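Local coordinates for protein oxidoreductase (Corynebacterium diphtheriae, PDB 3K1Y) that probably acts as a flavin-dependent oxidoreductase of the NADPH-dependent FMN reductase family, at residues A125-A130 and G155-T160; T121-T126 and A149-T154; I17-S22 and V91-F96. All blocks are in the same frame, centred on the assembly; numbering follows the deposited sequence.

Interaction 1: residues A125-A130 and G155-T160. With SO4 (sulfate ion), chain H.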
ATOM      1  N   ALA A 125      11.634   9.708  -5.141  1.00 14.49           N
ATOM      2  CA  ALA A 125      10.608  10.187  -6.053  1.00 14.50           C
ATOM      3  C   ALA A 125      10.506  11.701  -5.948  1.00 15.93           C
ATOM      4  O   ALA A 125      11.045  12.312  -5.026  1.00 16.20           O
ATOM      5  CB  ALA A 125       9.278   9.561  -5.713  1.00 12.85           C
ATOM      6  N   THR A 126       9.813  12.307  -6.899  1.00 12.56           N
ATOM      7  CA  THR A 126       9.640  13.746  -6.882  1.00 14.89           C
ATOM      8  C   THR A 126       8.302  14.155  -7.474  1.00 13.79           C
ATOM      9  O   THR A 126       7.668  13.390  -8.198  1.00 14.19           O
ATOM     10  CB  THR A 126      10.753  14.458  -7.679  1.00 15.88           C
ATOM     11  OG1 THR A 126      10.518  15.870  -7.650  1.00 21.59           O
ATOM     12  CG2 THR A 126      10.764  13.990  -9.136  1.00 14.36           C
ATOM     13  N   ALA A 127       7.892  15.375  -7.157  1.00 10.99           N
ATOM     14  CA  ALA A 127       6.650  15.961  -7.650  1.00 11.16           C
ATOM     15  C   ALA A 127       6.644  17.406  -7.167  1.00 11.75           C
ATOM     16  O   ALA A 127       7.632  17.872  -6.587  1.00 11.95           O
ATOM     17  CB  ALA A 127       5.443  15.207  -7.104  1.00 10.09           C
ATOM     18  N   GLY A 128       5.548  18.119  -7.406  1.00 11.68           N
ATOM     19  CA  GLY A 128       5.467  19.506  -6.978  1.00 13.73           C
ATOM     20  C   GLY A 128       5.284  19.596  -5.474  1.00 15.37           C
ATOM     21  O   GLY A 128       6.060  20.251  -4.767  1.00 15.43           O
ATOM     22  N   SER A 129       4.255  18.917  -4.980  1.00 18.13           N
ATOM     23  CA  SER A 129       3.972  18.921  -3.557  1.00 18.35           C
ATOM     24  C   SER A 129       4.371  17.584  -2.963  1.00 17.54           C
ATOM     25  O   SER A 129       4.884  16.710  -3.662  1.00 16.52           O
ATOM     26  CB  SER A 129       2.485  19.184  -3.303  1.00 18.09           C
ATOM     27  OG  SER A 129       1.699  18.042  -3.566  1.00 17.93           O
ATOM     28  N   ALA A 130       4.117  17.430  -1.672  1.00 17.59           N
ATOM     29  CA  ALA A 130       4.455  16.210  -0.963  1.00 17.77           C
ATOM     30  C   ALA A 130       3.240  15.341  -0.628  1.00 17.19           C
ATOM     31  O   ALA A 130       3.363  14.365   0.115  1.00 17.45           O
ATOM     32  CB  ALA A 130       5.207  16.565   0.318  1.00 17.99           C
ATOM     33  N   GLY A 155      13.964   7.143   2.751  1.00  6.71           N
ATOM     34  CA  GLY A 155      13.513   7.321   1.387  1.00  5.24           C
ATOM     35  C   GLY A 155      13.623   8.803   1.110  1.00  6.47           C
ATOM     36  O   GLY A 155      13.562   9.603   2.033  1.00  5.45           O
ATOM     37  N   VAL A 156      13.786   9.179  -0.152  1.00 21.22           N
ATOM     38  CA  VAL A 156      13.913  10.583  -0.502  1.00 21.52           C
ATOM     39  C   VAL A 156      12.809  11.069  -1.431  1.00 21.31           C
ATOM     40  O   VAL A 156      12.822  10.769  -2.625  1.00 21.78           O
ATOM     41  CB  VAL A 156      15.265  10.850  -1.185  1.00 22.02           C
ATOM     42  CG1 VAL A 156      15.423  12.328  -1.474  1.00 21.66           C
ATOM     43  CG2 VAL A 156      16.388  10.360  -0.305  1.00 22.79           C
ATOM     44  N   PHE A 157      11.858  11.821  -0.889  1.00 13.64           N
ATOM     45  CA  PHE A 157      10.786  12.365  -1.710  1.00 12.38           C
ATOM     46  C   PHE A 157      10.963  13.874  -1.837  1.00 13.10           C
ATOM     47  O   PHE A 157      10.791  14.615  -0.875  1.00 12.41           O
ATOM     48  CB  PHE A 157       9.408  12.084  -1.115  1.00 11.71           C
ATOM     49  CG  PHE A 157       8.280  12.431  -2.045  1.00 11.64           C
ATOM     50  CD1 PHE A 157       7.860  11.524  -3.015  1.00 11.87           C
ATOM     51  CD2 PHE A 157       7.671  13.684  -1.987  1.00 12.30           C
ATOM     52  CE1 PHE A 157       6.846  11.854  -3.925  1.00 14.88           C
ATOM     53  CE2 PHE A 157       6.657  14.032  -2.886  1.00 16.74           C
ATOM     54  CZ  PHE A 157       6.242  13.112  -3.862  1.00 16.65           C
ATOM     55  N   ALA A 158      11.304  14.324  -3.036  1.00 14.29           N
ATOM     56  CA  ALA A 158      11.509  15.739  -3.278  1.00 16.41           C
ATOM     57  C   ALA A 158      10.275  16.439  -3.822  1.00 17.31           C
ATOM     58  O   ALA A 158       9.803  16.143  -4.920  1.00 16.99           O
ATOM     59  CB  ALA A 158      12.680  15.942  -4.234  1.00 16.46           C
ATOM     60  N   ALA A 159       9.753  17.365  -3.029  1.00 11.56           N
ATOM     61  CA  ALA A 159       8.606  18.172  -3.424  1.00 13.65           C
ATOM     62  C   ALA A 159       9.268  19.486  -3.811  1.00 16.07           C
ATOM     63  O   ALA A 159       9.803  20.182  -2.959  1.00 16.61           O
ATOM     64  CB  ALA A 159       7.679  18.365  -2.249  1.00 12.66           C
ATOM     65  N   THR A 160       9.258  19.814  -5.093  1.00 27.31           N
ATOM     66  CA  THR A 160       9.910  21.033  -5.563  1.00 30.98           C
ATOM     67  C   THR A 160       9.350  22.328  -4.970  1.00 32.47           C
ATOM     68  O   THR A 160      10.083  23.302  -4.790  1.00 33.26           O
ATOM     69  CB  THR A 160       9.840  21.130  -7.092  1.00 31.19           C
ATOM     70  OG1 THR A 160       8.476  21.317  -7.497  1.00 31.48           O
ATOM     71  CG2 THR A 160      10.387  19.852  -7.718  1.00 35.80           C
TER
HETATM   72  S   SO4 H 183       1.392  16.990  -7.119  1.00 53.90           S
HETATM   73  O1  SO4 H 183       1.501  15.647  -7.598  1.00 53.58           O
HETATM   74  O2  SO4 H 183       1.282  17.092  -5.756  1.00 53.77           O
HETATM   75  O3  SO4 H 183       2.468  17.779  -7.438  1.00 54.26           O
HETATM   76  O4  SO4 H 183       0.227  17.517  -7.657  1.00 54.12           O
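The benzene ring of Phe157 lies against the 125-130 segment, with the CA of Thr126 over one face and the carbonyl O of Ser129 at the edge, in the ring plane, 3.3 Å from Phe157 CE2. Ala125 and Ala130 approach obliquely: Ala125 CB comes to 3.6 Å from Phe157 CD1, and Ala130 CA to 3.6 Å from Phe157 CE2. The ring gets there because CG stands opposite the backbone N (chi1 -171°), which swings its far end toward the neighbouring strand. Ala127 CB comes obliquely to CZ, while helix 135-146 packs on Phe157 through Val135 and Leu136.

On the other sheet face, the hydroxyl of Thr126 is the side-chain donor to the partner strand. OG1 bonds Ala158 O at 2.8 Å, tilted 30° from the carbonyl plane, and the same oxygen accepts Ala127 N at 3.0 Å, so two donors grip one carbonyl. The pairing ends where Thr160 N reaches Ala127 O at 2.9 Å.

Beyond it the chain turns, and the backbone N of Ser129 bonds O3 of a sulfate, probably from the crystallisation liquor, at 3.2 Å. Gly128 N gives the same oxygen a weak bond; the hydroxyl of Ser129 also meets the sulfate, at a separation too short to trust.

The strand axes come within 4.6 Å at 14°, and the bridges Ala125-Phe157, Thr126-Ala158 and Ala127-Ala159 are all parallel. This is the carboxyl-terminal edge of a beta-alpha-beta unit in a flavodoxin-like sheet, the edge where flavoproteins of this fold bind FMN.

Interaction 2: residues T121-T126 and A149-T154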
ATOM      1  N   THR A 121      20.176  -0.109  -1.453  1.00 19.51           N
ATOM      2  CA  THR A 121      19.380   0.786  -2.294  1.00 18.42           C
ATOM      3  C   THR A 121      18.639   1.947  -1.617  1.00 18.40           C
ATOM      4  O   THR A 121      18.024   1.778  -0.560  1.00 19.09           O
ATOM      5  CB  THR A 121      18.284  -0.033  -3.037  1.00 17.69           C
ATOM      6  OG1 THR A 121      18.896  -1.020  -3.871  1.00 19.76           O
ATOM      7  CG2 THR A 121      17.398   0.874  -3.889  1.00 15.64           C
ATOM      8  N   ILE A 122      18.681   3.117  -2.257  1.00  9.27           N
ATOM      9  CA  ILE A 122      17.951   4.292  -1.782  1.00  7.54           C
ATOM     10  C   ILE A 122      16.817   4.501  -2.786  1.00  7.56           C
ATOM     11  O   ILE A 122      17.060   4.562  -4.000  1.00  8.25           O
ATOM     12  CB  ILE A 122      18.788   5.588  -1.818  1.00  8.07           C
ATOM     13  CG1 ILE A 122      19.723   5.671  -0.615  1.00  6.87           C
ATOM     14  CG2 ILE A 122      17.848   6.805  -1.852  1.00  4.27           C
ATOM     15  CD1 ILE A 122      20.658   6.859  -0.674  1.00 28.07           C
ATOM     16  N   ILE A 123      15.590   4.602  -2.296  1.00 10.12           N
ATOM     17  CA  ILE A 123      14.463   4.832  -3.190  1.00  8.90           C
ATOM     18  C   ILE A 123      14.091   6.319  -3.143  1.00  9.97           C
ATOM     19  O   ILE A 123      14.118   6.948  -2.082  1.00 11.52           O
ATOM     20  CB  ILE A 123      13.259   3.938  -2.814  1.00  8.78           C
ATOM     21  CG1 ILE A 123      12.916   4.099  -1.337  1.00  8.45           C
ATOM     22  CG2 ILE A 123      13.596   2.468  -3.118  1.00  6.85           C
ATOM     23  CD1 ILE A 123      11.678   3.335  -0.932  1.00 24.42           C
ATOM     24  N   ALA A 124      13.782   6.891  -4.298  1.00 14.60           N
ATOM     25  CA  ALA A 124      13.442   8.300  -4.359  1.00 14.18           C
ATOM     26  C   ALA A 124      12.401   8.662  -5.425  1.00 14.01           C
ATOM     27  O   ALA A 124      12.298   8.017  -6.477  1.00 14.36           O
ATOM     28  CB  ALA A 124      14.717   9.123  -4.567  1.00 14.81           C
ATOM     29  N   ALA A 125      11.634   9.708  -5.141  1.00 14.49           N
ATOM     30  CA  ALA A 125      10.608  10.187  -6.053  1.00 14.50           C
ATOM     31  C   ALA A 125      10.506  11.701  -5.948  1.00 15.93           C
ATOM     32  O   ALA A 125      11.045  12.312  -5.026  1.00 16.20           O
ATOM     33  CB  ALA A 125       9.278   9.561  -5.713  1.00 12.85           C
ATOM     34  N   THR A 126       9.813  12.307  -6.899  1.00 12.56           N
ATOM     35  CA  THR A 126       9.640  13.746  -6.882  1.00 14.89           C
ATOM     36  C   THR A 126       8.302  14.155  -7.474  1.00 13.79           C
ATOM     37  O   THR A 126       7.668  13.390  -8.198  1.00 14.19           O
ATOM     38  CB  THR A 126      10.753  14.458  -7.679  1.00 15.88           C
ATOM     39  OG1 THR A 126      10.518  15.870  -7.650  1.00 21.59           O
ATOM     40  CG2 THR A 126      10.764  13.990  -9.136  1.00 14.36           C
ATOM     41  N   ALA A 149      16.137  -6.509  -2.565  1.00 18.59           N
ATOM     42  CA  ALA A 149      17.128  -5.441  -2.466  1.00 19.81           C
ATOM     43  C   ALA A 149      17.043  -4.939  -1.017  1.00 20.83           C
ATOM     44  O   ALA A 149      15.962  -4.944  -0.422  1.00 22.35           O
ATOM     45  CB  ALA A 149      16.778  -4.312  -3.418  1.00 18.24           C
ATOM     46  N   VAL A 150      18.159  -4.535  -0.420  1.00 19.65           N
ATOM     47  CA  VAL A 150      18.065  -4.024   0.941  1.00 19.42           C
ATOM     48  C   VAL A 150      17.921  -2.514   0.794  1.00 18.41           C
ATOM     49  O   VAL A 150      18.856  -1.822   0.390  1.00 18.91           O
ATOM     50  CB  VAL A 150      19.313  -4.437   1.846  1.00 21.45           C
ATOM     51  CG1 VAL A 150      20.165  -5.477   1.137  1.00 20.08           C
ATOM     52  CG2 VAL A 150      20.133  -3.227   2.255  1.00 21.04           C
ATOM     53  N   VAL A 151      16.723  -2.015   1.091  1.00 18.40           N
ATOM     54  CA  VAL A 151      16.430  -0.586   0.973  1.00 16.22           C
ATOM     55  C   VAL A 151      16.712   0.197   2.250  1.00 17.17           C
ATOM     56  O   VAL A 151      16.125  -0.081   3.305  1.00 16.31           O
ATOM     57  CB  VAL A 151      14.952  -0.358   0.578  1.00 15.53           C
ATOM     58  CG1 VAL A 151      14.641   1.132   0.544  1.00 13.29           C
ATOM     59  CG2 VAL A 151      14.684  -0.976  -0.782  1.00 13.30           C
ATOM     60  N   VAL A 152      17.598   1.188   2.157  1.00 15.22           N
ATOM     61  CA  VAL A 152      17.919   1.973   3.339  1.00 15.12           C
ATOM     62  C   VAL A 152      16.663   2.673   3.831  1.00 15.46           C
ATOM     63  O   VAL A 152      15.840   3.142   3.033  1.00 14.31           O
ATOM     64  CB  VAL A 152      19.040   2.999   3.076  1.00 15.74           C
ATOM     65  CG1 VAL A 152      20.237   2.287   2.476  1.00 16.29           C
ATOM     66  CG2 VAL A 152      18.552   4.132   2.189  1.00 11.73           C
ATOM     67  N   PRO A 153      16.489   2.733   5.159  1.00 28.89           N
ATOM     68  CA  PRO A 153      15.349   3.354   5.836  1.00 28.01           C
ATOM     69  C   PRO A 153      14.946   4.732   5.331  1.00 27.37           C
ATOM     70  O   PRO A 153      13.760   5.065   5.291  1.00 28.09           O
ATOM     71  CB  PRO A 153      15.804   3.403   7.291  1.00 28.88           C
ATOM     72  CG  PRO A 153      16.656   2.186   7.411  1.00 29.40           C
ATOM     73  CD  PRO A 153      17.481   2.268   6.144  1.00 29.19           C
ATOM     74  N   THR A 154      15.922   5.540   4.942  1.00 11.08           N
ATOM     75  CA  THR A 154      15.604   6.885   4.501  1.00  9.05           C
ATOM     76  C   THR A 154      15.261   7.019   3.029  1.00  7.56           C
ATOM     77  O   THR A 154      16.150   7.016   2.168  1.00  7.40           O
ATOM     78  CB  THR A 154      16.754   7.848   4.816  1.00  9.72           C
ATOM     79  OG1 THR A 154      17.111   7.720   6.198  1.00 10.01           O
ATOM     80  CG2 THR A 154      16.343   9.277   4.532  1.00  6.04           C
TER
HETATM   81  O   HOH W   1      15.944   4.847   0.627  1.00 12.89           O
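Thr121 pairs with Val151 through its backbone, on both sides of the residue. Its N donates to Val150 O at 2.8 Å, bent to 132° at the hydrogen, and its carbonyl O accepts Val152 N, also at 2.8 Å but straighter at 153°. The CA of Val151 adds a CH...O contact to that carbonyl. Thr121 OG1 is bonded to Met119 O, and toward 149-154 it only lies alongside Ala149 CB, 3.9 Å away.

Ile122 crosses Val152 at a slant, and the touch is close: CG1 of Ile122 sits 3.4 Å from CG2 of Val152. Ile122 also packs on Ile34 of helix 26-44 and Leu182 of helix 165-188. These strands belong to the right-handed beta-alpha-beta crossover whose helix, 135-146, lies on the Val151 face through Arg141 and Leu144. Strand 150-159, one of the two outermost strands of the chain's sheet, is interrupted just here, so the ladder is a single parallel bridge before the 152-154 stretch bows away.

At Ile123 N a water stands in for a direct strand-to-strand bond. It accepts from Ile123 N at 3.0 Å and donates to Val152 O at 3.0 Å and to Thr154 O at 2.7 Å, spanning the break; Val152 O has a second donor in Arg141 NH2. The Ile123 side chain has CG1 between the backbone N and the carbonyl carbon (chi1 53°), which brings CG1 and CG2 up to CG1 of Val151, with CD1 close by. The two side chains meet at about a right angle. On the side of 149-154 that meets the second subunit, Val150 packs on Pro153 of that subunit and Pro153 on its Ala149.

Interaction 3: residues I17-S22 and V91-F96. With SO4 (sulfate ion), chain G.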
ATOM      1  N   ILE A  17      19.154   4.920 -11.431  1.00 27.21           N
ATOM      2  CA  ILE A  17      18.091   4.860 -12.427  1.00 27.51           C
ATOM      3  C   ILE A  17      17.241   6.111 -12.268  1.00 27.70           C
ATOM      4  O   ILE A  17      16.812   6.438 -11.164  1.00 28.18           O
ATOM      5  CB  ILE A  17      17.164   3.634 -12.235  1.00 26.95           C
ATOM      6  CG1 ILE A  17      17.975   2.333 -12.174  1.00 26.52           C
ATOM      7  CG2 ILE A  17      16.173   3.561 -13.388  1.00 28.10           C
ATOM      8  CD1 ILE A  17      18.805   2.053 -13.402  1.00 31.39           C
ATOM      9  N   SER A  18      16.995   6.808 -13.369  1.00 24.07           N
ATOM     10  CA  SER A  18      16.190   8.020 -13.325  1.00 24.10           C
ATOM     11  C   SER A  18      15.148   7.938 -14.433  1.00 23.27           C
ATOM     12  O   SER A  18      15.496   7.853 -15.612  1.00 23.95           O
ATOM     13  CB  SER A  18      17.089   9.244 -13.512  1.00 25.42           C
ATOM     14  OG  SER A  18      16.389  10.429 -13.206  1.00 29.75           O
ATOM     15  N   ALA A  19      13.873   7.982 -14.051  1.00 13.71           N
ATOM     16  CA  ALA A  19      12.765   7.850 -15.006  1.00 13.58           C
ATOM     17  C   ALA A  19      12.058   9.137 -15.446  1.00 14.10           C
ATOM     18  O   ALA A  19      10.922   9.094 -15.918  1.00 14.42           O
ATOM     19  CB  ALA A  19      11.729   6.849 -14.443  1.00 11.56           C
ATOM     20  N   GLY A  20      12.723  10.276 -15.302  1.00 20.83           N
ATOM     21  CA  GLY A  20      12.107  11.529 -15.706  1.00 22.22           C
ATOM     22  C   GLY A  20      12.003  11.675 -17.215  1.00 24.22           C
ATOM     23  O   GLY A  20      12.833  11.148 -17.960  1.00 24.71           O
ATOM     24  N   LEU A  21      10.989  12.400 -17.673  1.00 23.53           N
ATOM     25  CA  LEU A  21      10.783  12.598 -19.098  1.00 26.01           C
ATOM     26  C   LEU A  21      10.880  14.047 -19.573  1.00 28.58           C
ATOM     27  O   LEU A  21      10.753  14.306 -20.766  1.00 29.61           O
ATOM     28  CB  LEU A  21       9.424  12.022 -19.508  1.00 26.02           C
ATOM     29  CG  LEU A  21       9.336  10.522 -19.823  1.00 26.63           C
ATOM     30  CD1 LEU A  21      10.237   9.720 -18.911  1.00 24.76           C
ATOM     31  CD2 LEU A  21       7.887  10.071 -19.692  1.00 28.35           C
ATOM     32  N   SER A  22      11.104  14.989 -18.662  1.00 27.60           N
ATOM     33  CA  SER A  22      11.193  16.400 -19.047  1.00 29.86           C
ATOM     34  C   SER A  22      12.624  16.900 -19.148  1.00 31.51           C
ATOM     35  O   SER A  22      13.525  16.388 -18.481  1.00 31.16           O
ATOM     36  CB  SER A  22      10.449  17.292 -18.043  1.00 30.01           C
ATOM     37  OG  SER A  22       9.053  17.063 -18.059  1.00 29.90           O
ATOM     38  N   VAL A  91      17.358   4.830  -7.279  1.00 13.03           N
ATOM     39  CA  VAL A  91      16.253   4.843  -8.225  1.00 12.11           C
ATOM     40  C   VAL A  91      15.390   6.063  -7.952  1.00 12.73           C
ATOM     41  O   VAL A  91      15.007   6.325  -6.811  1.00 13.96           O
ATOM     42  CB  VAL A  91      15.372   3.553  -8.127  1.00 12.02           C
ATOM     43  CG1 VAL A  91      16.192   2.335  -8.518  1.00 12.58           C
ATOM     44  CG2 VAL A  91      14.803   3.387  -6.708  1.00 11.59           C
ATOM     45  N   ALA A  92      15.102   6.818  -9.004  1.00 18.20           N
ATOM     46  CA  ALA A  92      14.301   8.022  -8.868  1.00 19.26           C
ATOM     47  C   ALA A  92      13.199   7.982  -9.902  1.00 19.00           C
ATOM     48  O   ALA A  92      13.431   7.618 -11.054  1.00 19.04           O
ATOM     49  CB  ALA A  92      15.163   9.257  -9.075  1.00 20.07           C
ATOM     50  N   THR A  93      11.996   8.357  -9.488  1.00 16.95           N
ATOM     51  CA  THR A  93      10.875   8.348 -10.402  1.00 16.39           C
ATOM     52  C   THR A  93       9.931   9.514 -10.202  1.00 15.40           C
ATOM     53  O   THR A  93       9.699   9.957  -9.079  1.00 15.20           O
ATOM     54  CB  THR A  93      10.019   7.056 -10.252  1.00 15.88           C
ATOM     55  OG1 THR A  93       8.961   7.065 -11.220  1.00 17.54           O
ATOM     56  CG2 THR A  93       9.380   6.993  -8.858  1.00 14.35           C
ATOM     57  N   PRO A  94       9.424  10.068 -11.305  1.00 10.77           N
ATOM     58  CA  PRO A  94       8.478  11.170 -11.152  1.00 11.30           C
ATOM     59  C   PRO A  94       7.213  10.432 -10.695  1.00 10.71           C
ATOM     60  O   PRO A  94       7.194   9.199 -10.651  1.00 11.35           O
ATOM     61  CB  PRO A  94       8.360  11.732 -12.571  1.00 10.72           C
ATOM     62  CG  PRO A  94       8.738  10.570 -13.441  1.00 12.97           C
ATOM     63  CD  PRO A  94       9.880   9.948 -12.699  1.00 11.07           C
ATOM     64  N   VAL A  95       6.166  11.153 -10.335  1.00 11.66           N
ATOM     65  CA  VAL A  95       4.961  10.475  -9.893  1.00 11.72           C
ATOM     66  C   VAL A  95       3.856  10.688 -10.901  1.00 12.27           C
ATOM     67  O   VAL A  95       3.432  11.814 -11.139  1.00 11.94           O
ATOM     68  CB  VAL A  95       4.503  10.980  -8.521  1.00 11.89           C
ATOM     69  CG1 VAL A  95       3.325  10.130  -8.026  1.00 11.54           C
ATOM     70  CG2 VAL A  95       5.667  10.931  -7.539  1.00 10.48           C
ATOM     71  N   PHE A  96       3.415   9.595 -11.517  1.00 16.30           N
ATOM     72  CA  PHE A  96       2.353   9.646 -12.510  1.00 17.88           C
ATOM     73  C   PHE A  96       1.194   8.846 -11.943  1.00 18.01           C
ATOM     74  O   PHE A  96       1.387   7.748 -11.424  1.00 18.61           O
ATOM     75  CB  PHE A  96       2.809   9.022 -13.841  1.00 18.69           C
ATOM     76  CG  PHE A  96       3.845   9.827 -14.585  1.00 20.89           C
ATOM     77  CD1 PHE A  96       4.406  10.972 -14.030  1.00 21.65           C
ATOM     78  CD2 PHE A  96       4.288   9.408 -15.839  1.00 24.15           C
ATOM     79  CE1 PHE A  96       5.394  11.686 -14.706  1.00 25.41           C
ATOM     80  CE2 PHE A  96       5.274  10.113 -16.525  1.00 27.88           C
ATOM     81  CZ  PHE A  96       5.829  11.253 -15.955  1.00 27.47           C
TER
HETATM   82  S   SO4 G 182      10.588  15.110 -14.783  1.00 46.70           S
HETATM   83  O1  SO4 G 182      10.639  14.686 -13.486  1.00 46.37           O
HETATM   84  O2  SO4 G 182      10.581  16.506 -14.666  1.00 47.17           O
HETATM   85  O3  SO4 G 182      11.699  14.658 -15.471  1.00 46.74           O
HETATM   86  O4  SO4 G 182       9.453  14.611 -15.429  1.00 46.57           O
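Ile17 and Val91 pair in parallel at the tight end of this contact, where the two CA atoms are 4.6 Å apart. Ala92 N donates to Ile17 O at 2.8 Å, nearly in line with the carbonyl, and Ala92 O in turn accepts Ala19 N at 3.1 Å, with an angle of 158° at the hydrogen. Ala92 thus uses both its N and its O on the same neighbour. Val91 CG1 is placed beside its own backbone N (chi1 -64°) and from there touches both CB and CG1 of Ile17, the two side chains meeting at a slant; the far end of Ile17 turns away.

Past Ala19 the strands part, and CA of Gly20 stands 5.8 Å from CA of Pro94. Side-chain and ring packing replaces backbone bonding: CD of Pro94 lies 3.5 Å from Ala19 O, with CB of Ala19 against the same carbon. Thr93 OG1 bonds Pro94 O at 2.8 Å, on a lone pair in the carbonyl plane, and it also accepts Thr101 N, so this corner is fastened to the following loop.

The outer end is slacker. Leu21 CD2 meets the edge of the Phe96 ring at CE2, 4.1 Å away. A sulfate ion, probably from the crystallisation liquor, sits at the turn, taking Ser22 N onto O3 at 3.3 Å and further bonds from Ser25, Ser26 and Thr27, an arrangement consistent with the FMN phosphate loop of flavodoxin-like proteins. Here Lys105 of the third subunit bonds Phe96 O.

On one face of the sheet, Ile17, Ala19, Val91 and Thr93 touch Phe104, Phe107 and Phe108 of helix 102-110; on the other, Ser18, Ala92 and Pro94 touch helix 26-44. Strands 49-55 and 120-127 flank the pair.

Overall arrangement
From the N terminus, interaction 3 opens first on strand 12-18 and closes on strand 88-94, a 68-residue loop that takes in helix 26-44 and strand 49-55. Interactions 2 and 1 come after that closure, both opening on strand 120-127. They overlap at Ala125 and Thr126 and cross: interaction 2 opens and closes first, interaction 1 opens before that closure and ends farther on, both spanning helix 135-146. Val156 N bonding Ile123 O at 3.0 Å joins them across the interruption in strand 150-159. Strand 120-127 is also tied to interaction 3, Ala124 N reaching Val91 O at 2.9 Å, so the three contacts link four adjacent strands of the sheet.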